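Local atomic coordinates of increased recombination centers protein 6 (Saccharomyces cerevisiae, PDB entry 3UC9), a protein that acts as a clathrin coat accessory factor related to small G proteins and is involved in gross chromosomal rearrangements and telomere healing. Residues Met125-Val139 with Asn157-Lys169. Residues are numbered along the deposited sequence; the frame is centred on the assembly and turned at random.
Unlike the reference sequence in segment 125-139: Val137 (reference Ala).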
loop_
_atom_site.group_PDB
_atom_site.type_symbol
_atom_site.label_atom_id
_atom_site.label_comp_id
_atom_site.label_asym_id
_atom_site.label_seq_id
_atom_site.Cartn_x
_atom_site.Cartn_y
_atom_site.Cartn_z
ATOM N N MET A 125 4.674 -11.680 -1.807
ATOM C CA MET A 125 3.414 -12.117 -1.202
ATOM C C MET A 125 3.576 -13.408 -0.403
ATOM O O MET A 125 2.964 -13.560 0.642
ATOM C CB MET A 125 2.329 -12.276 -2.270
ATOM C CG MET A 125 1.956 -10.991 -2.969
ATOM S SD MET A 125 1.601 -9.577 -1.916
ATOM C CE MET A 125 0.321 -10.283 -0.885
ATOM N N ILE A 126 4.411 -14.334 -0.873
ATOM C CA ILE A 126 4.705 -15.538 -0.091
ATOM C C ILE A 126 5.176 -15.190 1.331
ATOM O O ILE A 126 4.797 -15.859 2.300
ATOM C CB ILE A 126 5.768 -16.445 -0.781
ATOM C CG1 ILE A 126 5.255 -16.999 -2.117
ATOM C CG2 ILE A 126 6.180 -17.596 0.126
ATOM C CD1 ILE A 126 3.877 -17.592 -2.067
ATOM N N ALA A 127 5.994 -14.149 1.452
ATOM C CA ALA A 127 6.565 -13.740 2.734
ATOM C C ALA A 127 5.601 -12.884 3.560
ATOM O O ALA A 127 5.737 -12.812 4.779
ATOM C CB ALA A 127 7.895 -12.976 2.513
ATOM N N ALA A 128 4.655 -12.216 2.900
ATOM C CA ALA A 128 3.741 -11.290 3.583
ATOM C C ALA A 128 2.770 -12.050 4.487
ATOM O O ALA A 128 2.430 -13.214 4.236
ATOM C CB ALA A 128 2.940 -10.442 2.574
ATOM N N HIS A 129 2.335 -11.383 5.551
ATOM C CA HIS A 129 1.195 -11.853 6.311
ATOM C C HIS A 129 0.006 -11.901 5.355
ATOM O O HIS A 129 -0.143 -11.050 4.471
ATOM C CB HIS A 129 0.911 -10.923 7.497
ATOM C CG HIS A 129 -0.107 -11.454 8.461
ATOM N ND1 HIS A 129 -1.458 -11.442 8.195
ATOM C CD2 HIS A 129 0.029 -12.014 9.687
ATOM C CE1 HIS A 129 -2.111 -11.974 9.213
ATOM N NE2 HIS A 129 -1.233 -12.321 10.136
ATOM N N ARG A 130 -0.829 -12.911 5.550
ATOM C CA ARG A 130 -1.936 -13.216 4.644
ATOM C C ARG A 130 -3.056 -12.164 4.622
ATOM O O ARG A 130 -3.852 -12.158 3.698
ATOM C CB ARG A 130 -2.502 -14.617 4.983
ATOM C CG ARG A 130 -1.543 -15.799 4.701
ATOM C CD ARG A 130 -1.555 -16.255 3.225
ATOM N NE ARG A 130 -1.195 -15.167 2.322
ATOM C CZ ARG A 130 0.047 -14.807 1.997
ATOM N NH1 ARG A 130 1.104 -15.471 2.457
ATOM N NH2 ARG A 130 0.233 -13.766 1.192
ATOM N N ASN A 131 -3.108 -11.277 5.612
ATOM C CA ASN A 131 -4.135 -10.208 5.692
ATOM C C ASN A 131 -3.698 -8.821 5.160
ATOM O O ASN A 131 -4.544 -7.935 4.914
ATOM C CB ASN A 131 -4.598 -10.055 7.149
ATOM C CG ASN A 131 -5.812 -9.131 7.303
ATOM O OD1 ASN A 131 -6.851 -9.342 6.665
ATOM N ND2 ASN A 131 -5.695 -8.118 8.187
ATOM N N THR A 132 -2.394 -8.630 4.998
ATOM C CA THR A 132 -1.831 -7.349 4.581
ATOM C C THR A 132 -2.331 -6.931 3.200
ATOM O O THR A 132 -2.171 -7.667 2.229
ATOM C CB THR A 132 -0.279 -7.406 4.577
ATOM O OG1 THR A 132 0.202 -7.826 5.867
ATOM C CG2 THR A 132 0.324 -6.064 4.258
ATOM N N PHE A 133 -2.934 -5.752 3.089
ATOM C CA PHE A 133 -3.251 -5.245 1.753
ATOM C C PHE A 133 -1.980 -4.722 1.055
ATOM O O PHE A 133 -1.042 -4.237 1.708
ATOM C CB PHE A 133 -4.397 -4.214 1.770
ATOM C CG PHE A 133 -4.049 -2.851 2.339
ATOM C CD1 PHE A 133 -3.318 -1.929 1.600
ATOM C CD2 PHE A 133 -4.533 -2.459 3.579
ATOM C CE1 PHE A 133 -3.044 -0.657 2.108
ATOM C CE2 PHE A 133 -4.257 -1.190 4.094
ATOM C CZ PHE A 133 -3.510 -0.295 3.358
ATOM N N VAL A 134 -1.936 -4.847 -0.269
ATOM C CA VAL A 134 -0.800 -4.357 -1.056
ATOM C C VAL A 134 -1.316 -3.557 -2.234
ATOM O O VAL A 134 -2.000 -4.103 -3.105
ATOM C CB VAL A 134 0.078 -5.494 -1.586
ATOM C CG1 VAL A 134 1.243 -4.905 -2.369
ATOM C CG2 VAL A 134 0.591 -6.362 -0.425
ATOM N N VAL A 135 -1.005 -2.269 -2.236
ATOM C CA VAL A 135 -1.415 -1.371 -3.314
ATOM C C VAL A 135 -0.176 -0.869 -4.015
ATOM O O VAL A 135 0.724 -0.322 -3.382
ATOM C CB VAL A 135 -2.216 -0.181 -2.791
ATOM C CG1 VAL A 135 -2.568 0.787 -3.949
ATOM C CG2 VAL A 135 -3.484 -0.663 -2.057
ATOM N N LEU A 136 -0.139 -1.059 -5.331
ATOM C CA LEU A 136 0.944 -0.589 -6.165
ATOM C C LEU A 136 0.417 0.603 -6.938
ATOM O O LEU A 136 -0.472 0.465 -7.789
ATOM C CB LEU A 136 1.406 -1.679 -7.112
ATOM C CG LEU A 136 1.913 -2.945 -6.409
ATOM C CD1 LEU A 136 0.780 -3.936 -6.132
ATOM C CD2 LEU A 136 2.989 -3.603 -7.235
ATOM N N VAL A 137 0.954 1.771 -6.603
ATOM C CA VAL A 137 0.486 3.032 -7.147
ATOM C C VAL A 137 1.411 3.447 -8.271
ATOM O O VAL A 137 2.583 3.731 -8.047
ATOM C CB VAL A 137 0.441 4.119 -6.064
ATOM C CG1 VAL A 137 -0.005 5.448 -6.669
ATOM C CG2 VAL A 137 -0.478 3.707 -4.918
ATOM N N ASN A 138 0.893 3.451 -9.492
ATOM C CA ASN A 138 1.651 3.896 -10.637
ATOM C C ASN A 138 1.521 5.393 -10.897
ATOM O O ASN A 138 0.408 5.906 -11.053
ATOM C CB ASN A 138 1.208 3.171 -11.897
ATOM C CG ASN A 138 1.903 3.708 -13.128
ATOM O OD1 ASN A 138 3.133 3.656 -13.225
ATOM N ND2 ASN A 138 1.129 4.277 -14.054
ATOM N N VAL A 139 2.662 6.065 -11.006
ATOM C CA VAL A 139 2.702 7.500 -11.271
ATOM C C VAL A 139 3.098 7.820 -12.721
ATOM O O VAL A 139 3.065 8.984 -13.115
ATOM C CB VAL A 139 3.657 8.237 -10.304
ATOM C CG1 VAL A 139 3.223 8.022 -8.864
ATOM C CG2 VAL A 139 5.108 7.803 -10.519
ATOM N N ASN A 157 -6.864 -11.716 -7.262
ATOM C CA ASN A 157 -7.350 -12.931 -6.597
ATOM C C ASN A 157 -6.279 -14.019 -6.465
ATOM O O ASN A 157 -6.598 -15.182 -6.203
ATOM C CB ASN A 157 -8.592 -13.465 -7.324
ATOM C CG ASN A 157 -8.478 -13.353 -8.832
ATOM O OD1 ASN A 157 -7.429 -13.656 -9.415
ATOM N ND2 ASN A 157 -9.553 -12.900 -9.475
ATOM N N ALA A 158 -5.013 -13.631 -6.616
ATOM C CA ALA A 158 -3.885 -14.568 -6.574
ATOM C C ALA A 158 -3.581 -15.057 -5.154
ATOM O O ALA A 158 -3.057 -16.168 -4.971
ATOM C CB ALA A 158 -2.634 -13.916 -7.191
ATOM N N PHE A 159 -3.915 -14.233 -4.162
ATOM C CA PHE A 159 -3.620 -14.522 -2.761
ATOM C C PHE A 159 -4.812 -14.176 -1.861
ATOM O O PHE A 159 -5.776 -13.531 -2.287
ATOM C CB PHE A 159 -2.383 -13.729 -2.302
ATOM C CG PHE A 159 -1.075 -14.244 -2.855
ATOM C CD1 PHE A 159 -0.329 -15.181 -2.150
ATOM C CD2 PHE A 159 -0.588 -13.776 -4.062
ATOM C CE1 PHE A 159 0.871 -15.652 -2.644
ATOM C CE2 PHE A 159 0.615 -14.247 -4.569
ATOM C CZ PHE A 159 1.342 -15.187 -3.858
ATOM N N THR A 160 -4.748 -14.600 -0.603
ATOM C CA THR A 160 -5.723 -14.149 0.391
ATOM C C THR A 160 -5.772 -12.610 0.426
ATOM O O THR A 160 -6.835 -12.005 0.619
ATOM C CB THR A 160 -5.359 -14.658 1.810
ATOM O OG1 THR A 160 -3.988 -14.351 2.079
ATOM C CG2 THR A 160 -5.573 -16.168 1.940
ATOM N N ASN A 161 -4.609 -11.987 0.257
ATOM C CA ASN A 161 -4.451 -10.535 0.369
ATOM C C ASN A 161 -5.204 -9.752 -0.689
ATOM O O ASN A 161 -5.351 -10.216 -1.824
ATOM C CB ASN A 161 -2.975 -10.163 0.214
ATOM C CG ASN A 161 -2.071 -10.984 1.081
ATOM O OD1 ASN A 161 -1.849 -12.175 0.833
ATOM N ND2 ASN A 161 -1.516 -10.358 2.089
ATOM N N VAL A 162 -5.676 -8.564 -0.318
ATOM C CA VAL A 162 -6.146 -7.591 -1.291
ATOM C C VAL A 162 -4.904 -7.015 -1.958
ATOM O O VAL A 162 -4.031 -6.454 -1.286
ATOM C CB VAL A 162 -6.967 -6.472 -0.623
ATOM C CG1 VAL A 162 -7.293 -5.354 -1.633
ATOM C CG2 VAL A 162 -8.241 -7.058 0.003
ATOM N N ILE A 163 -4.810 -7.194 -3.269
ATOM C CA ILE A 163 -3.691 -6.661 -4.046
ATOM C C ILE A 163 -4.302 -5.858 -5.167
ATOM O O ILE A 163 -5.160 -6.368 -5.880
ATOM C CB ILE A 163 -2.831 -7.769 -4.664
ATOM C CG1 ILE A 163 -2.257 -8.680 -3.583
ATOM C CG2 ILE A 163 -1.704 -7.156 -5.515
ATOM C CD1 ILE A 163 -1.454 -9.825 -4.128
ATOM N N GLU A 164 -3.884 -4.609 -5.318
ATOM C CA GLU A 164 -4.407 -3.805 -6.401
ATOM C C GLU A 164 -3.412 -2.803 -6.965
ATOM O O GLU A 164 -2.740 -2.088 -6.229
ATOM C CB GLU A 164 -5.675 -3.085 -5.961
ATOM C CG GLU A 164 -6.579 -2.710 -7.119
ATOM C CD GLU A 164 -8.034 -2.548 -6.716
ATOM O OE1 GLU A 164 -8.576 -3.436 -6.021
ATOM O OE2 GLU A 164 -8.636 -1.529 -7.104
ATOM N N PHE A 165 -3.362 -2.756 -8.294
ATOM C CA PHE A 165 -2.628 -1.729 -9.021
ATOM C C PHE A 165 -3.567 -0.544 -9.270
ATOM O O PHE A 165 -4.713 -0.739 -9.679
ATOM C CB PHE A 165 -2.120 -2.279 -10.362
ATOM C CG PHE A 165 -1.033 -3.313 -10.216
ATOM C CD1 PHE A 165 0.297 -2.962 -10.387
ATOM C CD2 PHE A 165 -1.336 -4.623 -9.877
ATOM C CE1 PHE A 165 1.308 -3.912 -10.242
ATOM C CE2 PHE A 165 -0.334 -5.573 -9.736
ATOM C CZ PHE A 165 0.986 -5.213 -9.927
ATOM N N VAL A 166 -3.080 0.671 -9.015
ATOM C CA VAL A 166 -3.891 1.895 -9.161
ATOM C C VAL A 166 -3.068 3.001 -9.829
ATOM O O VAL A 166 -1.908 3.210 -9.483
ATOM C CB VAL A 166 -4.394 2.388 -7.773
ATOM C CG1 VAL A 166 -5.208 3.680 -7.914
ATOM C CG2 VAL A 166 -5.256 1.329 -7.097
ATOM N N ASN A 167 -3.656 3.699 -10.803
ATOM C CA ASN A 167 -3.028 4.880 -11.384
ATOM C C ASN A 167 -3.286 6.104 -10.508
ATOM O O ASN A 167 -4.405 6.295 -10.030
ATOM C CB ASN A 167 -3.589 5.155 -12.785
ATOM C CG ASN A 167 -2.826 4.454 -13.884
ATOM O OD1 ASN A 167 -1.697 4.021 -13.695
ATOM N ND2 ASN A 167 -3.443 4.366 -15.073
ATOM N N TRP A 168 -2.260 6.934 -10.316
ATOM C CA TRP A 168 -2.411 8.216 -9.630
ATOM C C TRP A 168 -1.644 9.333 -10.348
ATOM O O TRP A 168 -0.426 9.266 -10.490
ATOM C CB TRP A 168 -1.962 8.101 -8.175
ATOM C CG TRP A 168 -2.107 9.376 -7.398
ATOM C CD1 TRP A 168 -3.246 10.120 -7.238
ATOM C CD2 TRP A 168 -1.081 10.052 -6.676
ATOM N NE1 TRP A 168 -2.984 11.224 -6.453
ATOM C CE2 TRP A 168 -1.661 11.207 -6.099
ATOM C CE3 TRP A 168 0.280 9.796 -6.459
ATOM C CZ2 TRP A 168 -0.929 12.101 -5.312
ATOM C CZ3 TRP A 168 1.010 10.690 -5.681
ATOM C CH2 TRP A 168 0.399 11.830 -5.116
ATOM N N LYS A 169 -2.377 10.358 -10.782
ATOM C CA LYS A 169 -1.822 11.487 -11.543
ATOM C C LYS A 169 -2.021 12.809 -10.805
ATOM O O LYS A 169 -1.649 12.937 -9.635
ATOM C CB LYS A 169 -2.488 11.556 -12.922
ATOM C CG LYS A 169 -2.339 10.260 -13.723
ATOM C CD LYS A 169 -2.958 10.360 -15.115
ATOM C CE LYS A 169 -2.795 9.044 -15.876
ATOM N NZ LYS A 169 -3.306 9.112 -17.276
HETATM O O HOH W 1 -5.930 -7.800 2.602
#
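Val134 and Ile163 open a parallel pairing of strands 133-138 and 163-167, the two ends of a right-handed beta-alpha-beta crossover through helix 145-155, in the Rossmann-like fold this protein shares with small G proteins. It serves as a worked example of a parallel strand pair whose entrance is cross-linked by polar side chains. Val134 N donates to Val162 O, and five further backbone bonds carry the register to Trp168 N, which reaches Asn138 O at 3.0 Å.

On the face bearing Leu136, the side chains of Leu136 and Phe165 run side by side, and Leu136 CD1 sits 4.0 Å from the centroid of the Phe165 ring, over its face. Leu151 of helix 145-155 also packs against Phe165. Val137 and Glu164 lie on the other face, packed against helix 185-195, where Glu164 forms a salt bridge with Arg188.

Before the strands, the buried Asn161 amide spans the turn from His129 to Thr132. Asn161 ND2 gives one hydrogen to His129 O at 2.8 Å and the other to Thr132 O along a lone pair (N-H...O 169°). Asn161 OD1 receives Arg130 NH2 at 2.6 Å, with the guanidinium and amide planes 74° apart, so both ends of the amide are held and its rotation is fixed.

Bends at chi2 and chi3 fold Arg130 back toward helix 121-127, whose Met125 O is gripped end-on by NH1 and NH2. Close by, Met125 CB rests over the Phe159 ring, 3.5 Å from its centroid, while Ile126 CD1 meets that ring's edge. Thr160 OG1 completes the junction: it donates to Arg130 O at 2.7 Å and accepts from Arg130 NE, which approaches with the hydroxyl oxygen in the guanidinium plane.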